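PDB 2I7H: nitroreductase-like family protein from Bacillus cereus, which is of unknown function but belongs to the nitroreductase family and forms a two-chain assembly that holds flavin mononucleotide. Local coordinates for residues T41-H46 and T116-Q121; R49-C54 and D110-A115. One frame throughout, in Å; residues are numbered along the deposited sequence. Where two conformers were deposited one is given.

Interaction 1 (T41-H46 and T116-Q121); sequences TWAPNH and TCAFMQ. With FMN (flavin mononucleotide), chain J.
The FMN pocket is backed by the long helix 106-129: Ala43 and Pro44, in the loop that brings Pro44, Asn45 and His46 to the flavin, lie against Ala118 and Phe119. No hydrogen bond joins the two segments; the contact is apolar and buried. Ala43 sits where the backbones come closest, its CB 3.5 Å from Phe119 N and 4.0 Å from Phe119 CB. Next to it, Ala118 CB packs against Pro44 CG and CD, 3.9 Å from CG; Pro44 CG also lies 3.9 Å from FMN C8M, the same ring carbon touching both helix and flavin methyl. Phe119 swings away from its own backbone N (chi1 166°) and lies alongside Thr41; Thr41 CG2 meets Phe119 CE1 at 3.8 Å, and Thr41 N comes in at the ring edge.

The backbone of Asn45 grips the ribityl chain with both polar atoms: Asn45 N donates to FMN O4' at 2.7 Å and 163°, and FMN O4' donates to Asn45 O over a longer distance. Asn45 ND2 turns back to Ala43 O (3.0 Å), a bent bond within the loop, and the His46 ring leans obliquely on the flavin. Arg177 of the second subunit bonds to Thr41 O and Ala43 O. Trp52 flanks the contact, stacked with Phe119 and touching Thr41 and Ala43; Met120, pointing away from the loop, packs on strands 94-101 and 157-167.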
loop_
_atom_site.group_PDB
_atom_site.type_symbol
_atom_site.label_atom_id
_atom_site.label_comp_id
_atom_site.label_asym_id
_atom_site.label_seq_id
_atom_site.Cartn_x
_atom_site.Cartn_y
_atom_site.Cartn_z
ATOM N N THR A 41 11.344 -1.942 3.204
ATOM C CA THR A 41 11.079 -3.378 3.381
ATOM C C THR A 41 10.329 -3.681 4.675
ATOM O O THR A 41 9.808 -4.764 4.845
ATOM C CB THR A 41 12.340 -4.300 3.239
ATOM O OG1 THR A 41 13.296 -3.955 4.228
ATOM C CG2 THR A 41 12.978 -4.189 1.843
ATOM N N TRP A 42 10.227 -2.711 5.566
ATOM C CA TRP A 42 9.480 -2.902 6.799
ATOM C C TRP A 42 7.988 -2.737 6.549
ATOM O O TRP A 42 7.251 -2.310 7.394
ATOM C CB TRP A 42 10.018 -1.969 7.904
ATOM C CG TRP A 42 11.333 -2.428 8.347
ATOM C CD1 TRP A 42 12.531 -2.031 7.867
ATOM C CD2 TRP A 42 11.603 -3.462 9.322
ATOM N NE1 TRP A 42 13.549 -2.733 8.496
ATOM C CE2 TRP A 42 13.000 -3.621 9.383
ATOM C CE3 TRP A 42 10.793 -4.255 10.141
ATOM C CZ2 TRP A 42 13.620 -4.540 10.249
ATOM C CZ3 TRP A 42 11.394 -5.157 11.001
ATOM C CH2 TRP A 42 12.802 -5.312 11.036
ATOM N N ALA A 43 7.540 -3.106 5.371
ATOM C CA ALA A 43 6.125 -3.090 5.039
ATOM C C ALA A 43 5.485 -4.329 5.658
ATOM O O ALA A 43 6.155 -5.353 5.804
ATOM C CB ALA A 43 5.969 -3.077 3.509
ATOM N N PRO A 44 4.186 -4.255 6.018
ATOM C CA PRO A 44 3.519 -5.488 6.456
ATOM C C PRO A 44 3.524 -6.481 5.294
ATOM O O PRO A 44 3.412 -6.088 4.118
ATOM C CB PRO A 44 2.077 -5.033 6.684
ATOM C CG PRO A 44 1.916 -3.852 5.786
ATOM C CD PRO A 44 3.236 -3.132 5.980
ATOM N N ASN A 45 3.674 -7.753 5.606
ATOM C CA ASN A 45 3.639 -8.770 4.581
ATOM C C ASN A 45 3.298 -10.084 5.196
ATOM O O ASN A 45 3.983 -10.551 6.109
ATOM C CB ASN A 45 4.946 -8.843 3.778
ATOM C CG ASN A 45 6.145 -9.183 4.617
ATOM O OD1 ASN A 45 6.769 -10.210 4.395
ATOM N ND2 ASN A 45 6.527 -8.281 5.544
ATOM N N HIS A 46 2.240 -10.688 4.689
ATOM C CA HIS A 46 1.682 -11.843 5.344
ATOM C C HIS A 46 2.677 -12.995 5.294
ATOM O O HIS A 46 3.312 -13.233 4.270
ATOM C CB HIS A 46 0.293 -12.215 4.792
ATOM C CG HIS A 46 -0.516 -13.061 5.728
ATOM N ND1 HIS A 46 -0.951 -14.330 5.411
ATOM C CD2 HIS A 46 -0.926 -12.843 6.998
ATOM C CE1 HIS A 46 -1.617 -14.843 6.429
ATOM N NE2 HIS A 46 -1.622 -13.957 7.404
ATOM N N THR A 116 3.241 -5.646 -1.512
ATOM C CA THR A 116 4.101 -4.979 -2.472
ATOM C C THR A 116 3.681 -3.499 -2.660
ATOM O O THR A 116 4.535 -2.647 -2.745
ATOM C CB THR A 116 4.177 -5.748 -3.770
ATOM O OG1 THR A 116 4.729 -7.033 -3.495
ATOM C CG2 THR A 116 5.053 -5.033 -4.742
ATOM N N CYS A 117 2.379 -3.213 -2.620
ATOM C CA CYS A 117 1.894 -1.837 -2.599
ATOM C C CYS A 117 2.249 -1.044 -1.339
ATOM O O CYS A 117 2.536 0.146 -1.442
ATOM C CB CYS A 117 0.394 -1.796 -2.830
ATOM S SG CYS A 117 -0.059 -2.465 -4.419
ATOM N N ALA A 118 2.235 -1.706 -0.173
ATOM C CA ALA A 118 2.633 -1.111 1.091
ATOM C C ALA A 118 4.135 -0.721 1.061
ATOM O O ALA A 118 4.496 0.355 1.521
ATOM C CB ALA A 118 2.296 -2.083 2.347
ATOM N N PHE A 119 4.982 -1.616 0.542
ATOM C CA PHE A 119 6.411 -1.367 0.302
ATOM C C PHE A 119 6.635 -0.145 -0.590
ATOM O O PHE A 119 7.471 0.707 -0.274
ATOM C CB PHE A 119 7.041 -2.650 -0.277
ATOM C CG PHE A 119 8.401 -2.479 -0.895
ATOM C CD1 PHE A 119 9.548 -2.492 -0.109
ATOM C CD2 PHE A 119 8.536 -2.418 -2.282
ATOM C CE1 PHE A 119 10.759 -2.360 -0.679
ATOM C CE2 PHE A 119 9.740 -2.280 -2.861
ATOM C CZ PHE A 119 10.876 -2.239 -2.074
HETATM N N MSE A 120 5.852 -0.016 -1.664
HETATM C CA MSE A 120 6.012 1.103 -2.606
HETATM C C MSE A 120 5.582 2.424 -2.022
HETATM O O MSE A 120 6.239 3.440 -2.245
HETATM C CB MSE A 120 5.277 0.855 -3.936
HETATM C CG MSE A 120 5.916 -0.241 -4.761
HETATM SE SE MSE A 120 4.989 -0.708 -6.431
HETATM C CE MSE A 120 5.434 0.834 -7.472
ATOM N N GLN A 121 4.475 2.399 -1.290
ATOM C CA GLN A 121 4.007 3.559 -0.577
ATOM C C GLN A 121 4.996 3.996 0.516
ATOM O O GLN A 121 5.295 5.179 0.623
ATOM C CB GLN A 121 2.609 3.330 0.002
ATOM C CG GLN A 121 2.130 4.464 0.916
ATOM C CD GLN A 121 1.916 5.793 0.221
ATOM O OE1 GLN A 121 1.466 6.761 0.853
ATOM N NE2 GLN A 121 2.243 5.870 -1.058
HETATM N N1 FMN J . -2.079 -10.883 10.081
HETATM C C2 FMN J . -2.924 -11.851 10.630
HETATM O O2 FMN J . -2.817 -12.194 11.809
HETATM N N3 FMN J . -3.900 -12.440 9.852
HETATM C C4 FMN J . -4.041 -12.066 8.525
HETATM O O4 FMN J . -4.962 -12.521 7.860
HETATM C C4A FMN J . -3.197 -11.099 7.973
HETATM N N5 FMN J . -3.344 -10.743 6.646
HETATM C C5A FMN J . -2.520 -9.793 6.089
HETATM C C6 FMN J . -2.721 -9.475 4.762
HETATM C C7 FMN J . -1.983 -8.528 4.094
HETATM C C7M FMN J . -2.804 -7.828 3.062
HETATM C C8 FMN J . -0.957 -7.883 4.792
HETATM C C8M FMN J . -0.296 -6.675 4.197
HETATM C C9 FMN J . -0.740 -8.202 6.143
HETATM C C9A FMN J . -1.526 -9.157 6.826
HETATM N N10 FMN J . -1.327 -9.532 8.181
HETATM C C10 FMN J . -2.206 -10.478 8.751
HETATM C "C1'" FMN J . 0.085 -9.941 8.502
HETATM C "C2'" FMN J . 1.014 -8.853 9.025
HETATM O "O2'" FMN J . 0.741 -7.602 8.407
HETATM C "C3'" FMN J . 2.441 -9.323 8.728
HETATM O "O3'" FMN J . 2.697 -10.584 9.315
HETATM C "C4'" FMN J . 3.483 -8.367 9.242
HETATM O "O4'" FMN J . 4.411 -8.083 8.227
HETATM C "C5'" FMN J . 4.225 -9.020 10.392
HETATM O "O5'" FMN J . 5.316 -8.200 10.706
HETATM P P FMN J . 5.080 -6.657 11.134
HETATM O O1P FMN J . 3.893 -6.054 10.403
HETATM O O2P FMN J . 6.344 -5.905 10.713
HETATM O O3P FMN J . 4.835 -6.626 12.654
#

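Interaction 2 (R49-C54 and D110-A115)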
loop_
_atom_site.group_PDB
_atom_site.type_symbol
_atom_site.label_atom_id
_atom_site.label_comp_id
_atom_site.label_asym_id
_atom_site.label_seq_id
_atom_site.Cartn_x
_atom_site.Cartn_y
_atom_site.Cartn_z
ATOM N N ARG A 49 6.553 -13.369 3.630
ATOM C CA ARG A 49 6.895 -13.841 2.275
ATOM C C ARG A 49 7.745 -12.825 1.525
ATOM O O ARG A 49 8.371 -13.181 0.525
ATOM C CB ARG A 49 5.657 -14.199 1.446
ATOM C CG ARG A 49 4.955 -15.446 1.895
ATOM C CD ARG A 49 3.960 -15.934 0.847
ATOM N NE ARG A 49 2.799 -15.053 0.734
ATOM C CZ ARG A 49 1.668 -15.180 1.431
ATOM N NH1 ARG A 49 0.658 -14.325 1.227
ATOM N NH2 ARG A 49 1.549 -16.166 2.311
ATOM N N GLU A 50 7.755 -11.581 2.016
ATOM C CA GLU A 50 8.524 -10.480 1.418
ATOM C C GLU A 50 8.461 -10.512 -0.126
ATOM O O GLU A 50 9.484 -10.671 -0.780
ATOM C CB GLU A 50 9.989 -10.496 1.915
ATOM C CG GLU A 50 10.152 -10.218 3.397
ATOM C CD GLU A 50 11.621 -10.245 3.837
ATOM O OE1 GLU A 50 12.238 -11.338 3.902
ATOM O OE2 GLU A 50 12.165 -9.156 4.096
ATOM N N PRO A 51 7.255 -10.367 -0.700
ATOM C CA PRO A 51 7.058 -10.685 -2.114
ATOM C C PRO A 51 7.764 -9.749 -3.105
ATOM O O PRO A 51 7.840 -10.054 -4.301
ATOM C CB PRO A 51 5.531 -10.557 -2.268
ATOM C CG PRO A 51 5.145 -9.549 -1.246
ATOM C CD PRO A 51 5.989 -9.911 -0.077
ATOM N N TRP A 52 8.256 -8.622 -2.622
ATOM C CA TRP A 52 8.716 -7.554 -3.518
ATOM C C TRP A 52 10.102 -7.870 -4.112
ATOM O O TRP A 52 10.947 -8.471 -3.447
ATOM C CB TRP A 52 8.730 -6.215 -2.768
ATOM C CG TRP A 52 9.300 -6.349 -1.388
ATOM C CD1 TRP A 52 10.645 -6.527 -1.050
ATOM C CD2 TRP A 52 8.574 -6.371 -0.141
ATOM N NE1 TRP A 52 10.777 -6.628 0.302
ATOM C CE2 TRP A 52 9.536 -6.552 0.896
ATOM C CE3 TRP A 52 7.224 -6.260 0.199
ATOM C CZ2 TRP A 52 9.183 -6.620 2.249
ATOM C CZ3 TRP A 52 6.859 -6.327 1.567
ATOM C CH2 TRP A 52 7.851 -6.510 2.568
ATOM N N ASN A 53 10.313 -7.452 -5.359
ATOM C CA ASN A 53 11.609 -7.543 -6.044
ATOM C C ASN A 53 11.717 -6.301 -6.887
ATOM O O ASN A 53 10.709 -5.694 -7.189
ATOM C CB ASN A 53 11.651 -8.732 -7.012
ATOM C CG ASN A 53 11.516 -10.053 -6.329
ATOM O OD1 ASN A 53 12.504 -10.723 -6.086
ATOM N ND2 ASN A 53 10.295 -10.452 -6.031
ATOM N N CYS A 54 12.939 -5.933 -7.277
ATOM C CA CYS A 54 13.180 -4.678 -8.001
ATOM C C CYS A 54 14.188 -4.796 -9.127
ATOM O O CYS A 54 15.118 -5.610 -9.052
ATOM C CB CYS A 54 13.660 -3.595 -7.031
ATOM S SG CYS A 54 12.471 -3.222 -5.707
ATOM N N ASP A 110 -3.230 -11.799 -3.661
ATOM C CA ASP A 110 -3.776 -10.543 -3.184
ATOM C C ASP A 110 -2.981 -10.021 -2.002
ATOM O O ASP A 110 -2.638 -8.849 -1.959
ATOM C CB ASP A 110 -5.261 -10.703 -2.797
ATOM C CG ASP A 110 -6.176 -10.810 -4.009
ATOM O OD1 ASP A 110 -5.712 -10.673 -5.174
ATOM O OD2 ASP A 110 -7.354 -11.098 -3.793
ATOM N N GLU A 111 -2.720 -10.886 -1.026
ATOM C CA GLU A 111 -1.821 -10.564 0.093
ATOM C C GLU A 111 -0.446 -10.074 -0.376
ATOM O O GLU A 111 0.059 -9.085 0.108
ATOM C CB GLU A 111 -1.642 -11.786 1.021
ATOM C CG GLU A 111 -2.768 -11.955 1.996
ATOM C CD GLU A 111 -2.803 -13.330 2.686
ATOM O OE1 GLU A 111 -2.005 -14.219 2.392
ATOM O OE2 GLU A 111 -3.699 -13.538 3.510
ATOM N N ASP A 112 0.158 -10.778 -1.309
ATOM C CA ASP A 112 1.477 -10.392 -1.789
ATOM C C ASP A 112 1.450 -9.026 -2.462
ATOM O O ASP A 112 2.342 -8.189 -2.261
ATOM C CB ASP A 112 2.013 -11.483 -2.714
ATOM C CG ASP A 112 2.411 -12.722 -1.946
ATOM O OD1 ASP A 112 2.457 -12.665 -0.694
ATOM O OD2 ASP A 112 2.720 -13.729 -2.588
ATOM N N TYR A 113 0.419 -8.822 -3.264
ATOM C CA TYR A 113 0.201 -7.570 -3.955
ATOM C C TYR A 113 -0.036 -6.405 -2.968
ATOM O O TYR A 113 0.565 -5.327 -3.099
ATOM C CB TYR A 113 -0.975 -7.758 -4.922
ATOM C CG TYR A 113 -1.238 -6.614 -5.827
ATOM C CD1 TYR A 113 -0.456 -6.391 -6.953
ATOM C CD2 TYR A 113 -2.270 -5.729 -5.561
ATOM C CE1 TYR A 113 -0.704 -5.308 -7.802
ATOM C CE2 TYR A 113 -2.518 -4.646 -6.402
ATOM C CZ TYR A 113 -1.747 -4.447 -7.486
ATOM O OH TYR A 113 -2.052 -3.400 -8.298
ATOM N N ALA A 114 -0.883 -6.639 -1.967
ATOM C CA ALA A 114 -1.067 -5.696 -0.861
ATOM C C ALA A 114 0.273 -5.268 -0.226
ATOM O O ALA A 114 0.560 -4.059 -0.092
ATOM C CB ALA A 114 -2.009 -6.303 0.201
ATOM N N ALA A 115 1.077 -6.263 0.147
ATOM C CA ALA A 115 2.397 -6.056 0.725
ATOM C C ALA A 115 3.305 -5.303 -0.225
ATOM O O ALA A 115 4.068 -4.426 0.192
ATOM C CB ALA A 115 3.034 -7.425 1.126
HETATM O O HOH W 1 -1.015 -16.553 3.280
#
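A salt-bridge network beside the FMN pocket ties Arg49 to Glu111 and Asp112 on helix 106-129, Glu111 being itself a pocket residue. Arg49 reaches over the helix with a bend at chi3 (-70°), which presents the edge of its guanidinium to both carboxylates. In one of two Asp112 conformers, two of its nitrogens converge on a single oxygen: NE donates to the syn lone pair of Asp112 OD1 at 2.8 Å, whereas NH1 reaches the same Asp112 OD1 at 3.1 Å from above the carboxylate plane and along a more bent path. NH1 also donates to Glu111 OE1, 2.9 Å away and nearly straight at 163°, on the anti lone pair; these two flat groups are only 21° from coplanar. Water 1 closes a ring, accepting from Arg49 NH2 at 2.8 Å and donating to Glu111 OE1. The other carboxylate oxygen, Glu111 OE2, bonds to Ser138 OG of the second subunit, so the acidic group joins the arginine to the neighbouring chain.

Beyond the salt bridges, the contact turns apolar. The ring of Pro51 lies on the helix, its CB 3.7 Å from Asp112 CB and its CG 3.8 Å from Ala115 CB. The six-membered part of the Trp52 indole follows, with CZ3 4.0 Å from Ala115 CB, while Pro51 CD lies over one face of the same indole near its rim. From here the chain enters strand 53-58, where Asn53 pairs with Tyr99 of strand 94-101 and Cys54 pairs with a parallel strand of the second subunit.

In the fold
Interactions 1 and 2 use adjoining parts of helix 106-129, and both are buried and reach the second subunit. In interaction 1 the loop packs without hydrogen bonds, through alanines, a proline, a threonine methyl and the Phe119 ring, and several of the loop's backbone polar atoms bond to the flavin or to Arg177 of the second subunit. Interaction 2 adds charge, its arginine pairing with two acids at the more open end of the contact, next to Pro51 and Trp52. The two meet directly: Asn45 OD1 lies 2.9 Å from Glu50 N, a probable hydrogen bond, and Pro44 O packs on Ala115 CB at 3.3 Å. Trp52 joins them further, touching Thr41, Ala43 and Asn45 as well as Ala115.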